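Local structure of putative decarboxylase involved in desferrioxamine biosynthesis (Erwinia amylovora, 5O5C) at residues 115-120 with 389-394; 208-213 with 234-239. The protein probably decarboxylates lysine with the help of pyridoxal 5'-phosphate, an early step in desferrioxamine biosynthesis. One frame throughout, in Å; residues are numbered along the deposited sequence.

Overall arrangement
From the N terminus the chain first reaches 115-120, on helix 116-128, whose partner 389-394 comes 269 residues later at the end of helix 385-394. Contact 1 therefore closes a long loop that takes in all seven strands of the mixed sheet. Contact 2 is nested inside that loop and closes a short one, joining strands 207-212 and 233-236 of a beta-alpha-beta unit at one margin of the sheet. The centres of the two contacts are about 38 Å apart, on opposite sides of the chain's centre. Contact 1 packs two helices beside the second subunit; contact 2 adds the edge strand 233-236 to the sheet of the cofactor-binding fold.

Contact 1: 115-120 with 389-394; sequences VLPSLL and WLTLRV
Val115 reaches Thr391 with its CG2 branch, which lies 3.8 Å from Thr391 OG1; the two side chains cross at about a right angle. CG2 comes that near because chi1 of -58° sets it between the backbone N and the carbonyl carbon. Pro117 is the main wedge. Its CB rests on the backbone of the opposing helix, 3.6 Å from both Leu390 O and Thr391 CA, while its CG meets Val394 at CB (3.9 Å) and CG1. The ring thus sits over the turn from Leu390 to Val394, and Pro117 CA lies 4.9 Å from Thr391 CA. The Ser118 hydroxyl bonds to Gln334 and to the backbone N of Thr335. Gln334 also bonds Thr391 OG1, so one amide side chain links the two helices; that hydroxyl has a further bond to Lys387 O. The Ser118 side chain is about 8 Å from that of His329, which binds pyridoxal 5'-phosphate, so this buried packing lies near the cofactor site. Further along, Leu120 closes the apolar patch with CG 4.2 Å from Leu390 CD1 and CD2 4.3 Å from Val394 CG2. The short helical segments run 8.0 Å apart at closest, their directions 130° apart. Leu392 and Trp389, on the far side of helix 385-394, pack against helix 140-156, and Thr391 also touches Leu400 of helix 397-420. The second subunit adjoins both segments: its Val44 packs on Leu120 and its Glu89 forms a salt bridge with Arg393, placing this helix pair at the dimer interface.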
loop_
_atom_site.group_PDB
_atom_site.type_symbol
_atom_site.label_atom_id
_atom_site.label_comp_id
_atom_site.label_asym_id
_atom_site.label_seq_id
_atom_site.Cartn_x
_atom_site.Cartn_y
_atom_site.Cartn_z
ATOM N N VAL B 115 8.759 -4.757 -16.931
ATOM C CA VAL B 115 10.107 -5.254 -17.278
ATOM C C VAL B 115 10.650 -6.308 -16.311
ATOM O O VAL B 115 10.350 -6.286 -15.070
ATOM C CB VAL B 115 11.172 -4.093 -17.421
ATOM C CG1 VAL B 115 10.732 -3.089 -18.474
ATOM C CG2 VAL B 115 11.445 -3.367 -16.115
ATOM N N LEU B 116 11.484 -7.179 -16.893
ATOM C CA LEU B 116 12.099 -8.347 -16.230
ATOM C C LEU B 116 12.774 -8.067 -14.897
ATOM O O LEU B 116 12.520 -8.817 -13.932
ATOM C CB LEU B 116 13.039 -9.097 -17.165
ATOM C CG LEU B 116 12.354 -9.893 -18.296
ATOM C CD1 LEU B 116 13.390 -10.313 -19.342
ATOM C CD2 LEU B 116 11.493 -11.047 -17.770
ATOM N N PRO B 117 13.581 -6.981 -14.786
ATOM C CA PRO B 117 14.153 -6.716 -13.461
ATOM C C PRO B 117 13.169 -6.386 -12.348
ATOM O O PRO B 117 13.539 -6.456 -11.174
ATOM C CB PRO B 117 15.108 -5.553 -13.709
ATOM C CG PRO B 117 15.404 -5.593 -15.152
ATOM C CD PRO B 117 14.133 -6.052 -15.782
ATOM N N SER B 118 11.928 -6.056 -12.711
ATOM C CA SER B 118 10.870 -5.862 -11.746
ATOM C C SER B 118 10.398 -7.193 -11.171
ATOM O O SER B 118 10.189 -7.312 -9.927
ATOM C CB SER B 118 9.711 -5.158 -12.401
ATOM O OG SER B 118 8.980 -4.403 -11.493
ATOM N N LEU B 119 10.251 -8.186 -12.052
ATOM C CA LEU B 119 9.925 -9.548 -11.606
ATOM C C LEU B 119 11.089 -10.186 -10.839
ATOM O O LEU B 119 10.862 -10.919 -9.860
ATOM C CB LEU B 119 9.512 -10.484 -12.759
ATOM C CG LEU B 119 8.275 -10.181 -13.614
ATOM C CD1 LEU B 119 8.434 -9.053 -14.640
ATOM C CD2 LEU B 119 7.891 -11.472 -14.319
ATOM N N LEU B 120 12.310 -9.932 -11.298
ATOM C CA LEU B 120 13.522 -10.320 -10.566
ATOM C C LEU B 120 13.409 -9.863 -9.099
ATOM O O LEU B 120 13.587 -10.654 -8.192
ATOM C CB LEU B 120 14.784 -9.705 -11.198
ATOM C CG LEU B 120 16.152 -10.171 -10.715
ATOM C CD1 LEU B 120 16.359 -11.637 -11.084
ATOM C CD2 LEU B 120 17.276 -9.372 -11.308
ATOM N N TRP B 389 15.432 -0.406 -8.072
ATOM C CA TRP B 389 16.843 -0.603 -7.854
ATOM C C TRP B 389 17.437 -1.623 -8.804
ATOM O O TRP B 389 18.518 -1.365 -9.451
ATOM C CB TRP B 389 17.135 -0.973 -6.412
ATOM C CG TRP B 389 18.472 -0.543 -6.038
ATOM C CD1 TRP B 389 18.870 0.729 -5.637
ATOM C CD2 TRP B 389 19.633 -1.321 -6.086
ATOM N NE1 TRP B 389 20.219 0.755 -5.426
ATOM C CE2 TRP B 389 20.718 -0.484 -5.703
ATOM C CE3 TRP B 389 19.882 -2.650 -6.441
ATOM C CZ2 TRP B 389 22.017 -0.946 -5.606
ATOM C CZ3 TRP B 389 21.137 -3.099 -6.370
ATOM C CH2 TRP B 389 22.218 -2.251 -5.940
ATOM N N LEU B 390 16.777 -2.769 -8.899
ATOM C CA LEU B 390 17.246 -3.778 -9.843
ATOM C C LEU B 390 17.012 -3.387 -11.304
ATOM O O LEU B 390 17.786 -3.792 -12.156
ATOM C CB LEU B 390 16.717 -5.173 -9.554
ATOM C CG LEU B 390 17.209 -5.804 -8.236
ATOM C CD1 LEU B 390 16.357 -7.014 -7.907
ATOM C CD2 LEU B 390 18.665 -6.205 -8.178
ATOM N N THR B 391 15.991 -2.591 -11.606
ATOM C CA THR B 391 15.807 -2.138 -12.969
ATOM C C THR B 391 16.990 -1.284 -13.418
ATOM O O THR B 391 17.576 -1.544 -14.486
ATOM C CB THR B 391 14.465 -1.411 -13.168
ATOM O OG1 THR B 391 13.366 -2.337 -12.953
ATOM C CG2 THR B 391 14.380 -0.845 -14.542
ATOM N N LEU B 392 17.359 -0.296 -12.618
ATOM C CA LEU B 392 18.471 0.579 -12.976
ATOM C C LEU B 392 19.809 -0.173 -13.045
ATOM O O LEU B 392 20.617 -0.001 -13.996
ATOM C CB LEU B 392 18.520 1.713 -11.975
ATOM C CG LEU B 392 17.259 2.574 -12.038
ATOM C CD1 LEU B 392 16.939 3.277 -10.750
ATOM C CD2 LEU B 392 17.381 3.526 -13.190
ATOM N N ARG B 393 20.015 -1.073 -12.080
ATOM C CA ARG B 393 21.213 -1.849 -12.026
ATOM C C ARG B 393 21.364 -2.754 -13.277
ATOM O O ARG B 393 22.447 -2.763 -13.884
ATOM C CB ARG B 393 21.272 -2.648 -10.726
ATOM C CG ARG B 393 22.595 -3.421 -10.542
ATOM C CD ARG B 393 23.822 -2.511 -10.461
ATOM N NE ARG B 393 23.547 -1.368 -9.565
ATOM C CZ ARG B 393 24.008 -0.128 -9.719
ATOM N NH1 ARG B 393 24.828 0.206 -10.721
ATOM N NH2 ARG B 393 23.627 0.804 -8.851
ATOM N N VAL B 394 20.285 -3.435 -13.680
ATOM C CA VAL B 394 20.354 -4.428 -14.751
ATOM C C VAL B 394 20.216 -3.693 -16.074
ATOM O O VAL B 394 21.079 -3.762 -16.899
ATOM C CB VAL B 394 19.257 -5.506 -14.655
ATOM C CG1 VAL B 394 19.245 -6.409 -15.886
ATOM C CG2 VAL B 394 19.432 -6.353 -13.420
#

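Contact 2: 208-213 with 234-239; sequences RVFTSK and IPVDYD
Val209, Thr211 and Lys213 join Ile234 and Val236 through four backbone hydrogen bonds in parallel register. Ile234 N gives the first to Val209 O (2.7 Å), with the donor almost in line with the carbonyl bond. Thr211 uses both its N-H and its C=O: its N reaches Ile234 O at 3.1 Å, and its O takes Val236 N at 2.7 Å. Lys213 N completes the set on Val236 O.

Ile234 packs alongside Phe210, pointing the same way. Its CD1 lies 3.7 Å from Phe210 CE2 and also touches Arg208 CG (3.6 Å); chi1 of -61° and an extended chi2 of 167° carry that methyl to both. Val236 CG2 meets the edge of the same ring. Beyond the end of the strand, the Lys213 side chain crosses Pro235 at about a right angle, CG 3.7 Å from Pro235 CB, and Lys213 CB lies at the edge of the Tyr238 ring.

Around this shell, Arg208 NH1 bonds Ala205 O, and Tyr238 meets the ring of Tyr242. The Ser212 side chain is about 10 Å from the bound pyridoxal 5'-phosphate and that of Thr211 about 8 Å from that of His216, so the strand leads toward the cofactor pocket. Phe210 is covered by helix 246-258, whereas Thr211 packs on helix 218-225, the crossover of this beta-alpha-beta unit. Strand 207-212 also pairs with 262-269, and 233-236 is an outermost strand of the mixed sheet within this chain.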
loop_
_atom_site.group_PDB
_atom_site.type_symbol
_atom_site.label_atom_id
_atom_site.label_comp_id
_atom_site.label_asym_id
_atom_site.label_seq_id
_atom_site.Cartn_x
_atom_site.Cartn_y
_atom_site.Cartn_z
ATOM N N ARG B 208 -8.344 27.035 0.915
ATOM C CA ARG B 208 -8.707 26.589 -0.412
ATOM C C ARG B 208 -7.508 26.066 -1.151
ATOM O O ARG B 208 -6.450 26.655 -1.098
ATOM C CB ARG B 208 -9.407 27.707 -1.200
ATOM C CG ARG B 208 -10.816 28.015 -0.677
ATOM C CD ARG B 208 -11.803 26.864 -0.897
ATOM N NE ARG B 208 -13.163 27.133 -0.417
ATOM C CZ ARG B 208 -13.603 26.948 0.835
ATOM N NH1 ARG B 208 -12.803 26.516 1.812
ATOM N NH2 ARG B 208 -14.861 27.221 1.123
ATOM N N VAL B 209 -7.727 24.971 -1.864
ATOM C CA VAL B 209 -6.740 24.354 -2.772
ATOM C C VAL B 209 -7.214 24.477 -4.207
ATOM O O VAL B 209 -8.377 24.295 -4.496
ATOM C CB VAL B 209 -6.518 22.874 -2.438
ATOM C CG1 VAL B 209 -5.659 22.163 -3.476
ATOM C CG2 VAL B 209 -5.924 22.759 -1.021
ATOM N N PHE B 210 -6.296 24.762 -5.114
ATOM C CA PHE B 210 -6.648 24.961 -6.514
ATOM C C PHE B 210 -6.101 23.805 -7.329
ATOM O O PHE B 210 -4.925 23.448 -7.208
ATOM C CB PHE B 210 -6.098 26.283 -7.043
ATOM C CG PHE B 210 -6.542 27.463 -6.262
ATOM C CD1 PHE B 210 -5.831 27.862 -5.150
ATOM C CD2 PHE B 210 -7.677 28.173 -6.620
ATOM C CE1 PHE B 210 -6.245 28.935 -4.396
ATOM C CE2 PHE B 210 -8.087 29.267 -5.875
ATOM C CZ PHE B 210 -7.363 29.653 -4.760
ATOM N N THR B 211 -6.956 23.246 -8.176
ATOM C CA THR B 211 -6.544 22.224 -9.131
ATOM C C THR B 211 -7.281 22.375 -10.418
ATOM O O THR B 211 -8.367 22.946 -10.456
ATOM C CB THR B 211 -6.868 20.779 -8.692
ATOM O OG1 THR B 211 -8.245 20.652 -8.345
ATOM C CG2 THR B 211 -6.075 20.388 -7.583
ATOM N N SER B 212 -6.706 21.807 -11.465
ATOM C CA SER B 212 -7.370 21.732 -12.764
ATOM C C SER B 212 -8.608 20.826 -12.668
ATOM O O SER B 212 -8.604 19.809 -11.977
ATOM C CB SER B 212 -6.389 21.184 -13.822
ATOM O OG SER B 212 -6.930 21.239 -15.127
ATOM N N LYS B 213 -9.677 21.204 -13.352
ATOM C CA LYS B 213 -10.824 20.306 -13.556
ATOM C C LYS B 213 -10.426 18.929 -14.122
ATOM O O LYS B 213 -11.149 17.988 -13.929
ATOM C CB LYS B 213 -11.839 20.954 -14.517
ATOM C CG LYS B 213 -12.581 22.134 -13.949
ATOM C CD LYS B 213 -13.338 22.915 -15.031
ATOM C CE LYS B 213 -14.300 23.898 -14.367
ATOM N NZ LYS B 213 -15.167 24.630 -15.320
ATOM N N ILE B 234 -10.950 24.246 -5.260
ATOM C CA ILE B 234 -11.476 25.113 -6.324
ATOM C C ILE B 234 -10.949 24.597 -7.699
ATOM O O ILE B 234 -9.738 24.657 -7.973
ATOM C CB ILE B 234 -11.128 26.604 -6.081
ATOM C CG1 ILE B 234 -11.748 27.076 -4.747
ATOM C CG2 ILE B 234 -11.711 27.468 -7.172
ATOM C CD1 ILE B 234 -11.235 28.401 -4.225
ATOM N N PRO B 235 -11.848 24.035 -8.528
ATOM C CA PRO B 235 -11.475 23.584 -9.873
ATOM C C PRO B 235 -11.236 24.765 -10.805
ATOM O O PRO B 235 -12.053 25.675 -10.850
ATOM C CB PRO B 235 -12.689 22.749 -10.348
ATOM C CG PRO B 235 -13.509 22.516 -9.129
ATOM C CD PRO B 235 -13.195 23.590 -8.148
ATOM N N VAL B 236 -10.130 24.717 -11.538
ATOM C CA VAL B 236 -9.674 25.769 -12.398
ATOM C C VAL B 236 -9.783 25.311 -13.848
ATOM O O VAL B 236 -9.356 24.197 -14.207
ATOM C CB VAL B 236 -8.195 26.087 -12.072
ATOM C CG1 VAL B 236 -7.666 27.219 -12.942
ATOM C CG2 VAL B 236 -8.041 26.387 -10.569
ATOM N N ASP B 237 -10.317 26.190 -14.693
ATOM C CA ASP B 237 -10.604 25.848 -16.085
ATOM C C ASP B 237 -9.314 25.466 -16.764
ATOM O O ASP B 237 -8.234 25.820 -16.321
ATOM C CB ASP B 237 -11.268 27.039 -16.810
ATOM C CG ASP B 237 -11.937 26.652 -18.110
ATOM O OD1 ASP B 237 -12.043 25.444 -18.436
ATOM O OD2 ASP B 237 -12.389 27.572 -18.820
ATOM N N TYR B 238 -9.433 24.691 -17.810
ATOM C CA TYR B 238 -8.292 24.315 -18.633
ATOM C C TYR B 238 -8.281 25.052 -19.980
ATOM O O TYR B 238 -9.309 25.563 -20.422
ATOM C CB TYR B 238 -8.251 22.813 -18.839
ATOM C CG TYR B 238 -9.557 22.215 -19.273
ATOM C CD1 TYR B 238 -10.495 21.843 -18.332
ATOM C CD2 TYR B 238 -9.877 22.040 -20.625
ATOM C CE1 TYR B 238 -11.681 21.299 -18.700
ATOM C CE2 TYR B 238 -11.087 21.497 -20.998
ATOM C CZ TYR B 238 -11.988 21.137 -20.009
ATOM O OH TYR B 238 -13.201 20.560 -20.280
ATOM N N ASP B 239 -7.089 25.116 -20.572
ATOM C CA ASP B 239 -6.788 25.534 -21.950
ATOM C C ASP B 239 -7.508 24.782 -23.021
ATOM O O ASP B 239 -8.010 23.725 -22.795
ATOM C CB ASP B 239 -5.272 25.237 -22.292
ATOM C CG ASP B 239 -4.343 26.266 -21.790
ATOM O OD1 ASP B 239 -4.837 27.263 -21.249
ATOM O OD2 ASP B 239 -3.119 26.078 -21.942
#